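Local coordinates for protein possible galactose mutarotase (Streptomyces platensis subsp. rosaceus, PDB 4RNL) that possibly interconverts the alpha and beta anomers of galactose or a related aldose, as in the aldose 1-epimerase family, though its function has not been established, at residues A[94-99]-A[325-330]; A[183-188]-A[336-341]; A[259-264]-A[303-308]. All coordinates share one frame; numbering follows the deposited sequence.

Interaction 1 (A[94-99]-A[325-330]); sequences FVLDGR and VLRPGE
Arg-327 and Asp-97 face each other across the surface of the protein and pair in the bidentate, end-on manner: NH1 of Arg-327 gives a hydrogen bond to OD2 of Asp-97 (2.9 Å), and NH2 of Arg-327 gives one to OD1 of Asp-97 (3.0 Å). Both bonds are nearly straight, with an N-H...O angle of 169° at NH2. Each carboxylate oxygen accepts through its syn lone pair, and the carboxylate and guanidinium planes lie only 15° apart, a nearly flat salt bridge in which neither group can rotate without bending both bonds. The arginine reaches this position because its chain stays extended from CG to NE. The two partners approach from opposite directions, each from a turn. Asp-97 occupies the second position of a type I' turn, Leu-96 to Arg-99, that closes the beta-hairpin of strands 93-96 and 99-102, while Arg-327 opens a type II turn ending at Glu-330, just past the short strand 325-326. Inside that second turn the backbone N of Arg-327 donates to OE1 of Glu-330 (2.8 Å), coming to it from above the carboxylate plane. An alanine in place of Arg-327 would probably leave the Asp-97 carboxylate without its charged mate and free to turn at the hairpin tip. Next to the ion pair runs a small apolar contact. Leu-96 has CG anti to its backbone nitrogen (chi1 179°) and sends CD1 against CG2 of Val-325 (3.9 Å), the two side chains crossing obliquely. The same CD1 of Leu-96 comes within 4.4 Å of NH2 of Arg-327. Pro-174, in a loop, touches both Asp-97 and Arg-327.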
loop_
_atom_site.group_PDB
_atom_site.type_symbol
_atom_site.label_atom_id
_atom_site.label_comp_id
_atom_site.label_asym_id
_atom_site.label_seq_id
_atom_site.Cartn_x
_atom_site.Cartn_y
_atom_site.Cartn_z
ATOM N N PHE A 94 0.173 8.510 21.238
ATOM C CA PHE A 94 -1.286 8.647 21.232
ATOM C C PHE A 94 -1.876 8.108 22.532
ATOM O O PHE A 94 -1.195 7.415 23.284
ATOM C CB PHE A 94 -1.920 7.966 20.004
ATOM C CG PHE A 94 -1.739 6.468 19.965
ATOM C CD1 PHE A 94 -0.574 5.909 19.467
ATOM C CD2 PHE A 94 -2.745 5.622 20.416
ATOM C CE1 PHE A 94 -0.414 4.530 19.416
ATOM C CE2 PHE A 94 -2.591 4.240 20.376
ATOM C CZ PHE A 94 -1.425 3.695 19.877
ATOM N N VAL A 95 -3.134 8.452 22.800
ATOM C CA VAL A 95 -3.821 7.969 23.990
ATOM C C VAL A 95 -4.887 6.956 23.597
ATOM O O VAL A 95 -5.661 7.182 22.666
ATOM C CB VAL A 95 -4.453 9.130 24.786
ATOM C CG1 VAL A 95 -5.220 8.612 26.008
ATOM C CG2 VAL A 95 -3.387 10.102 25.229
ATOM N N LEU A 96 -4.910 5.823 24.292
ATOM C CA LEU A 96 -5.954 4.829 24.074
ATOM C C LEU A 96 -6.417 4.331 25.427
ATOM O O LEU A 96 -5.611 3.877 26.244
ATOM C CB LEU A 96 -5.450 3.670 23.203
ATOM C CG LEU A 96 -6.453 2.547 22.929
ATOM C CD1 LEU A 96 -7.688 3.077 22.228
ATOM C CD2 LEU A 96 -5.817 1.426 22.108
ATOM N N ASP A 97 -7.719 4.439 25.662
ATOM C CA ASP A 97 -8.318 4.104 26.951
ATOM C C ASP A 97 -7.548 4.681 28.135
ATOM O O ASP A 97 -7.232 3.964 29.085
ATOM C CB ASP A 97 -8.479 2.589 27.101
ATOM C CG ASP A 97 -9.377 1.990 26.035
ATOM O OD1 ASP A 97 -10.130 2.751 25.389
ATOM O OD2 ASP A 97 -9.332 0.756 25.849
ATOM N N GLY A 98 -7.240 5.974 28.067
ATOM C CA GLY A 98 -6.657 6.687 29.196
ATOM C C GLY A 98 -5.164 6.489 29.364
ATOM O O GLY A 98 -4.535 7.097 30.233
ATOM N N ARG A 99 -4.598 5.635 28.517
ATOM C CA ARG A 99 -3.189 5.276 28.581
ATOM C C ARG A 99 -2.416 5.904 27.425
ATOM O O ARG A 99 -2.856 5.842 26.271
ATOM C CB ARG A 99 -3.057 3.749 28.542
ATOM C CG ARG A 99 -1.645 3.230 28.350
ATOM C CD ARG A 99 -1.449 1.902 29.078
ATOM N NE ARG A 99 -1.526 0.743 28.190
ATOM C CZ ARG A 99 -0.489 -0.028 27.870
ATOM N NH1 ARG A 99 -0.661 -1.064 27.059
ATOM N NH2 ARG A 99 0.716 0.228 28.364
ATOM N N VAL A 325 -9.485 1.989 15.990
ATOM C CA VAL A 325 -9.360 1.144 17.185
ATOM C C VAL A 325 -9.878 -0.272 16.912
ATOM O O VAL A 325 -10.889 -0.453 16.226
ATOM C CB VAL A 325 -10.098 1.781 18.394
ATOM C CG1 VAL A 325 -10.078 0.857 19.627
ATOM C CG2 VAL A 325 -9.465 3.105 18.732
ATOM N N LEU A 326 -9.168 -1.275 17.425
ATOM C CA LEU A 326 -9.646 -2.658 17.390
ATOM C C LEU A 326 -9.638 -3.198 18.819
ATOM O O LEU A 326 -8.674 -2.983 19.557
ATOM C CB LEU A 326 -8.761 -3.531 16.496
ATOM C CG LEU A 326 -9.192 -4.997 16.387
ATOM C CD1 LEU A 326 -10.517 -5.104 15.631
ATOM C CD2 LEU A 326 -8.123 -5.855 15.723
ATOM N N ARG A 327 -10.713 -3.884 19.207
ATOM C CA ARG A 327 -10.847 -4.405 20.564
ATOM C C ARG A 327 -11.013 -5.917 20.561
ATOM O O ARG A 327 -11.407 -6.486 19.549
ATOM C CB ARG A 327 -12.032 -3.739 21.261
ATOM C CG ARG A 327 -11.801 -2.273 21.517
ATOM C CD ARG A 327 -12.977 -1.619 22.220
ATOM N NE ARG A 327 -12.753 -0.178 22.280
ATOM C CZ ARG A 327 -11.964 0.409 23.173
ATOM N NH1 ARG A 327 -11.348 -0.319 24.096
ATOM N NH2 ARG A 327 -11.795 1.722 23.149
ATOM N N PRO A 328 -10.701 -6.578 21.692
ATOM C CA PRO A 328 -10.867 -8.034 21.732
ATOM C C PRO A 328 -12.295 -8.448 21.400
ATOM O O PRO A 328 -13.239 -7.768 21.812
ATOM C CB PRO A 328 -10.530 -8.381 23.187
ATOM C CG PRO A 328 -9.563 -7.327 23.594
ATOM C CD PRO A 328 -10.055 -6.065 22.915
ATOM N N GLY A 329 -12.450 -9.527 20.641
ATOM C CA GLY A 329 -13.774 -9.976 20.251
ATOM C C GLY A 329 -14.212 -9.397 18.918
ATOM O O GLY A 329 -15.180 -9.872 18.321
ATOM N N GLU A 330 -13.511 -8.365 18.453
ATOM C CA GLU A 330 -13.821 -7.752 17.166
ATOM C C GLU A 330 -12.947 -8.327 16.060
ATOM O O GLU A 330 -11.957 -9.001 16.332
ATOM C CB GLU A 330 -13.624 -6.239 17.234
ATOM C CG GLU A 330 -14.500 -5.544 18.262
ATOM C CD GLU A 330 -14.276 -4.047 18.294
ATOM O OE1 GLU A 330 -13.172 -3.597 17.924
ATOM O OE2 GLU A 330 -15.208 -3.313 18.685
#

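Interaction 2 (A[183-188]-A[336-341]); sequences TYLNLG and TVYAFS
Phe-340 reaches from the long strand 332-342 to Leu-185 and Leu-187, at the end of strand 180-185 and just beyond it; the contact thus joins two different antiparallel sheets of what is, by family, probably the beta-supersandwich fold of galactose mutarotases. From CB, the Phe-340 side chain leaves its strand toward the other segment, and CG is turned anti to the carbonyl carbon (chi1 -66°), which carries the ring toward the 183-188 segment. At the far end of the ring the atoms divide their work. CE2 of Phe-340 meets CD2 of Leu-187 at 4.0 Å, the methyl lying at the ring edge, near its plane. CZ of Phe-340 meets CD1 of Leu-185 at 4.1 Å, the Leu-185 side chain coming from the opposite direction to meet the ring. That same methyl, CD1 of Leu-185, also lies 4.4 Å from CD2 of Tyr-338, so one leucine branch serves two aromatic rings of the same strand. Val-48 of strand 45-51 touches Phe-340 as well, and Leu-270 of strand 268-274 touches Leu-185. Around Leu-187 the chain turns: OD1 of Asn-186 accepts from the backbone N of Gly-188 in an Asx turn. A bridging water adds a polar link at the other end of the contact, donating to the carbonyl O of Thr-183 at 2.9 Å and lying 3.1 Å from OH of Tyr-338, in the plane of the tyrosine ring.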
loop_
_atom_site.group_PDB
_atom_site.type_symbol
_atom_site.label_atom_id
_atom_site.label_comp_id
_atom_site.label_asym_id
_atom_site.label_seq_id
_atom_site.Cartn_x
_atom_site.Cartn_y
_atom_site.Cartn_z
ATOM N N THR A 183 2.333 -0.463 -2.764
ATOM C CA THR A 183 2.755 -0.634 -4.159
ATOM C C THR A 183 2.765 0.727 -4.885
ATOM O O THR A 183 1.831 1.520 -4.741
ATOM C CB THR A 183 1.818 -1.633 -4.891
ATOM O OG1 THR A 183 2.130 -2.980 -4.483
ATOM C CG2 THR A 183 1.972 -1.537 -6.402
ATOM N N TYR A 184 3.835 1.015 -5.624
ATOM C CA TYR A 184 3.836 2.134 -6.564
ATOM C C TYR A 184 3.753 1.539 -7.964
ATOM O O TYR A 184 4.457 0.555 -8.279
ATOM C CB TYR A 184 5.153 2.914 -6.559
ATOM C CG TYR A 184 5.684 3.520 -5.276
ATOM C CD1 TYR A 184 6.096 2.720 -4.215
ATOM C CD2 TYR A 184 5.870 4.897 -5.173
ATOM C CE1 TYR A 184 6.636 3.280 -3.066
ATOM C CE2 TYR A 184 6.411 5.463 -4.037
ATOM C CZ TYR A 184 6.794 4.650 -2.992
ATOM O OH TYR A 184 7.344 5.213 -1.861
ATOM N N LEU A 185 2.951 2.157 -8.824
ATOM C CA LEU A 185 2.775 1.661 -10.181
ATOM C C LEU A 185 3.159 2.700 -11.228
ATOM O O LEU A 185 2.922 3.900 -11.069
ATOM C CB LEU A 185 1.322 1.219 -10.404
ATOM C CG LEU A 185 0.877 -0.006 -9.606
ATOM C CD1 LEU A 185 -0.630 -0.144 -9.662
ATOM C CD2 LEU A 185 1.576 -1.262 -10.135
ATOM N N ASN A 186 3.789 2.228 -12.296
ATOM C CA ASN A 186 3.894 2.998 -13.529
ATOM C C ASN A 186 3.279 2.118 -14.613
ATOM O O ASN A 186 3.858 1.092 -14.988
ATOM C CB ASN A 186 5.361 3.329 -13.852
ATOM C CG ASN A 186 5.507 4.273 -15.042
ATOM O OD1 ASN A 186 4.800 4.138 -16.047
ATOM N ND2 ASN A 186 6.430 5.224 -14.941
ATOM N N LEU A 187 2.103 2.504 -15.102
ATOM C CA LEU A 187 1.343 1.661 -16.033
ATOM C C LEU A 187 2.008 1.568 -17.405
ATOM O O LEU A 187 1.626 0.741 -18.235
ATOM C CB LEU A 187 -0.110 2.154 -16.157
ATOM C CG LEU A 187 -0.902 2.156 -14.848
ATOM C CD1 LEU A 187 -2.342 2.624 -15.047
ATOM C CD2 LEU A 187 -0.873 0.751 -14.223
ATOM N N GLY A 188 3.018 2.408 -17.638
ATOM C CA GLY A 188 3.800 2.347 -18.866
ATOM C C GLY A 188 5.043 1.489 -18.696
ATOM O O GLY A 188 5.821 1.299 -19.639
ATOM N N THR A 336 -8.842 -4.579 -0.713
ATOM C CA THR A 336 -8.526 -3.721 -1.840
ATOM C C THR A 336 -8.296 -4.602 -3.072
ATOM O O THR A 336 -7.709 -5.682 -2.976
ATOM C CB THR A 336 -7.312 -2.816 -1.521
ATOM O OG1 THR A 336 -7.651 -1.940 -0.425
ATOM C CG2 THR A 336 -6.944 -1.961 -2.730
ATOM N N VAL A 337 -8.816 -4.175 -4.217
ATOM C CA VAL A 337 -8.679 -4.954 -5.443
ATOM C C VAL A 337 -8.055 -4.074 -6.513
ATOM O O VAL A 337 -8.504 -2.949 -6.741
ATOM C CB VAL A 337 -10.041 -5.466 -5.956
ATOM C CG1 VAL A 337 -9.847 -6.324 -7.209
ATOM C CG2 VAL A 337 -10.778 -6.255 -4.876
ATOM N N TYR A 338 -7.003 -4.581 -7.150
ATOM C CA TYR A 338 -6.359 -3.883 -8.248
ATOM C C TYR A 338 -6.782 -4.586 -9.527
ATOM O O TYR A 338 -6.297 -5.677 -9.812
ATOM C CB TYR A 338 -4.840 -3.990 -8.121
ATOM C CG TYR A 338 -4.241 -3.334 -6.891
ATOM C CD1 TYR A 338 -4.351 -3.922 -5.635
ATOM C CD2 TYR A 338 -3.526 -2.148 -7.004
ATOM C CE1 TYR A 338 -3.785 -3.328 -4.515
ATOM C CE2 TYR A 338 -2.951 -1.553 -5.898
ATOM C CZ TYR A 338 -3.085 -2.146 -4.658
ATOM O OH TYR A 338 -2.516 -1.541 -3.562
ATOM N N ALA A 339 -7.680 -3.974 -10.295
ATOM C CA ALA A 339 -8.190 -4.600 -11.516
ATOM C C ALA A 339 -7.580 -3.941 -12.749
ATOM O O ALA A 339 -7.820 -2.760 -13.014
ATOM C CB ALA A 339 -9.720 -4.525 -11.566
ATOM N N PHE A 340 -6.791 -4.709 -13.498
ATOM C CA PHE A 340 -6.105 -4.181 -14.674
ATOM C C PHE A 340 -6.876 -4.498 -15.942
ATOM O O PHE A 340 -7.504 -5.551 -16.057
ATOM C CB PHE A 340 -4.673 -4.737 -14.767
ATOM C CG PHE A 340 -3.775 -4.282 -13.644
ATOM C CD1 PHE A 340 -3.767 -4.952 -12.427
ATOM C CD2 PHE A 340 -2.958 -3.164 -13.799
ATOM C CE1 PHE A 340 -2.949 -4.519 -11.381
ATOM C CE2 PHE A 340 -2.144 -2.731 -12.769
ATOM C CZ PHE A 340 -2.144 -3.403 -11.551
ATOM N N SER A 341 -6.819 -3.578 -16.899
ATOM C CA SER A 341 -7.465 -3.759 -18.195
ATOM C C SER A 341 -6.751 -2.851 -19.173
ATOM O O SER A 341 -5.698 -2.298 -18.847
ATOM C CB SER A 341 -8.944 -3.385 -18.119
ATOM O OG SER A 341 -9.097 -2.027 -17.735
HETATM O O HOH W 1 -0.974 0.946 -4.641
#

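Interaction 3 (A[259-264]-A[303-308]); sequences AELYDP and AGLALE
A chi1 of -177° swings the Leu-261 side chain opposite its own N, whereas Leu-305 turns CG anti to its carbonyl carbon (chi1 -50°), and these settings bring the two CD1 methyls together. CD1 of Leu-261 touches CD1 of Leu-305 at 3.7 Å, the side chains meeting at a slant. The other branch of Leu-261 works separately: its CD2 lies 4.3 Å from CD1 of Leu-307. One leucine thus splits its two methyls between two residues that stand two apart on strand 305-310, both pointing from that strand toward it. All three are buried, and the contact is wholly apolar. Leu-187 and His-198 also touch Leu-261, and Leu-272 of strand 268-274 touches Leu-307, so the trio belongs to a wider hydrophobic layer. The backbones on either side are held by their own sheets: Leu-261 bonds with Leu-270, and Leu-305 with Leu-185. Strands 256-262 and 305-310 lie in different antiparallel sheets, and leucines projecting from each meet between them. This is face-to-face packing of sheets, consistent with the beta-supersandwich of the galactose mutarotase family.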
loop_
_atom_site.group_PDB
_atom_site.type_symbol
_atom_site.label_atom_id
_atom_site.label_comp_id
_atom_site.label_asym_id
_atom_site.label_seq_id
_atom_site.Cartn_x
_atom_site.Cartn_y
_atom_site.Cartn_z
ATOM N N ALA A 259 -10.779 4.647 -7.498
ATOM C CA ALA A 259 -9.732 5.288 -8.283
ATOM C C ALA A 259 -9.592 4.605 -9.622
ATOM O O ALA A 259 -9.664 3.376 -9.711
ATOM C CB ALA A 259 -8.407 5.257 -7.537
ATOM N N GLU A 260 -9.384 5.405 -10.664
ATOM C CA GLU A 260 -9.077 4.872 -11.992
ATOM C C GLU A 260 -7.841 5.569 -12.503
ATOM O O GLU A 260 -7.824 6.795 -12.628
ATOM C CB GLU A 260 -10.252 5.103 -12.954
ATOM C CG GLU A 260 -11.494 4.271 -12.600
ATOM C CD GLU A 260 -12.709 4.648 -13.423
ATOM O OE1 GLU A 260 -12.704 5.742 -14.026
ATOM O OE2 GLU A 260 -13.671 3.851 -13.469
ATOM N N LEU A 261 -6.804 4.784 -12.786
ATOM C CA LEU A 261 -5.537 5.318 -13.262
ATOM C C LEU A 261 -5.326 4.788 -14.678
ATOM O O LEU A 261 -5.662 3.627 -14.977
ATOM C CB LEU A 261 -4.417 4.826 -12.341
ATOM C CG LEU A 261 -2.980 5.293 -12.568
ATOM C CD1 LEU A 261 -2.798 6.787 -12.305
ATOM C CD2 LEU A 261 -2.066 4.477 -11.655
ATOM N N TYR A 262 -4.795 5.631 -15.556
ATOM C CA TYR A 262 -4.670 5.258 -16.960
ATOM C C TYR A 262 -3.426 5.853 -17.599
ATOM O O TYR A 262 -3.126 7.035 -17.412
ATOM C CB TYR A 262 -5.923 5.707 -17.728
ATOM C CG TYR A 262 -5.846 5.497 -19.228
ATOM C CD1 TYR A 262 -5.742 4.219 -19.764
ATOM C CD2 TYR A 262 -5.908 6.572 -20.103
ATOM C CE1 TYR A 262 -5.675 4.019 -21.139
ATOM C CE2 TYR A 262 -5.844 6.382 -21.484
ATOM C CZ TYR A 262 -5.727 5.099 -21.993
ATOM O OH TYR A 262 -5.660 4.898 -23.368
ATOM N N ASP A 263 -2.699 5.030 -18.357
ATOM C CA ASP A 263 -1.583 5.526 -19.172
ATOM C C ASP A 263 -1.953 5.546 -20.649
ATOM O O ASP A 263 -2.056 4.488 -21.273
ATOM C CB ASP A 263 -0.339 4.640 -18.998
ATOM C CG ASP A 263 0.769 4.995 -19.981
ATOM O OD1 ASP A 263 0.943 6.204 -20.266
ATOM O OD2 ASP A 263 1.461 4.071 -20.488
ATOM N N PRO A 264 -2.137 6.746 -21.221
ATOM C CA PRO A 264 -2.516 6.829 -22.638
ATOM C C PRO A 264 -1.525 6.164 -23.588
ATOM O O PRO A 264 -1.924 5.733 -24.673
ATOM C CB PRO A 264 -2.535 8.339 -22.899
ATOM C CG PRO A 264 -2.891 8.935 -21.557
ATOM C CD PRO A 264 -2.196 8.060 -20.549
ATOM N N ALA A 303 8.672 8.268 -10.592
ATOM C CA ALA A 303 8.870 7.073 -11.426
ATOM C C ALA A 303 7.655 6.169 -11.351
ATOM O O ALA A 303 7.370 5.422 -12.287
ATOM C CB ALA A 303 10.124 6.315 -10.992
ATOM N N GLY A 304 6.935 6.245 -10.234
ATOM C CA GLY A 304 5.704 5.494 -10.038
ATOM C C GLY A 304 4.790 6.222 -9.068
ATOM O O GLY A 304 5.213 7.187 -8.428
ATOM N N LEU A 305 3.540 5.773 -8.965
ATOM C CA LEU A 305 2.553 6.426 -8.108
ATOM C C LEU A 305 2.044 5.418 -7.113
ATOM O O LEU A 305 1.669 4.307 -7.495
ATOM C CB LEU A 305 1.365 6.914 -8.938
ATOM C CG LEU A 305 1.739 7.722 -10.175
ATOM C CD1 LEU A 305 0.517 7.959 -11.050
ATOM C CD2 LEU A 305 2.374 9.037 -9.748
ATOM N N ALA A 306 2.026 5.790 -5.838
ATOM C CA ALA A 306 1.442 4.911 -4.831
ATOM C C ALA A 306 0.033 5.387 -4.505
ATOM O O ALA A 306 -0.179 6.563 -4.196
ATOM C CB ALA A 306 2.302 4.875 -3.563
ATOM N N LEU A 307 -0.929 4.470 -4.591
ATOM C CA LEU A 307 -2.303 4.742 -4.182
ATOM C C LEU A 307 -2.600 3.808 -3.025
ATOM O O LEU A 307 -2.931 2.647 -3.233
ATOM C CB LEU A 307 -3.269 4.465 -5.335
ATOM C CG LEU A 307 -3.042 5.286 -6.606
ATOM C CD1 LEU A 307 -3.880 4.751 -7.763
ATOM C CD2 LEU A 307 -3.390 6.717 -6.346
ATOM N N GLU A 308 -2.447 4.307 -1.805
ATOM C CA GLU A 308 -2.553 3.463 -0.620
ATOM C C GLU A 308 -3.894 3.652 0.053
ATOM O O GLU A 308 -4.178 4.722 0.603
ATOM C CB GLU A 308 -1.445 3.811 0.378
ATOM C CG GLU A 308 -0.082 3.984 -0.265
ATOM C CD GLU A 308 0.825 4.873 0.555
ATOM O OE1 GLU A 308 0.839 4.713 1.787
ATOM O OE2 GLU A 308 1.505 5.741 -0.030
#

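In the fold
From the N terminus, the hairpin segment 94-99 comes first, and interaction 1 closes on it only when the chain reaches 325-330, tying the tip of the 93-102 hairpin to the turn after strand 325-326. Segment 183-188 starts interaction 2 within that span, but its partner 336-341 lies beyond 325-330, so interactions 1 and 2 cross. Interaction 3, between 259-264 and 303-308, closes the shortest loop and sits within the spans of both others. Interactions 2 and 3, with centres about 7 Å apart, share the buried sheet interface: strands 180-185 and 305-310 are neighbours in one sheet, and ND2 of Asn-186 probably hydrogen-bonds Ala-303 O. Interaction 1 is a surface contact, its centre about 34 Å from theirs, on the opposite side of the chain's centre.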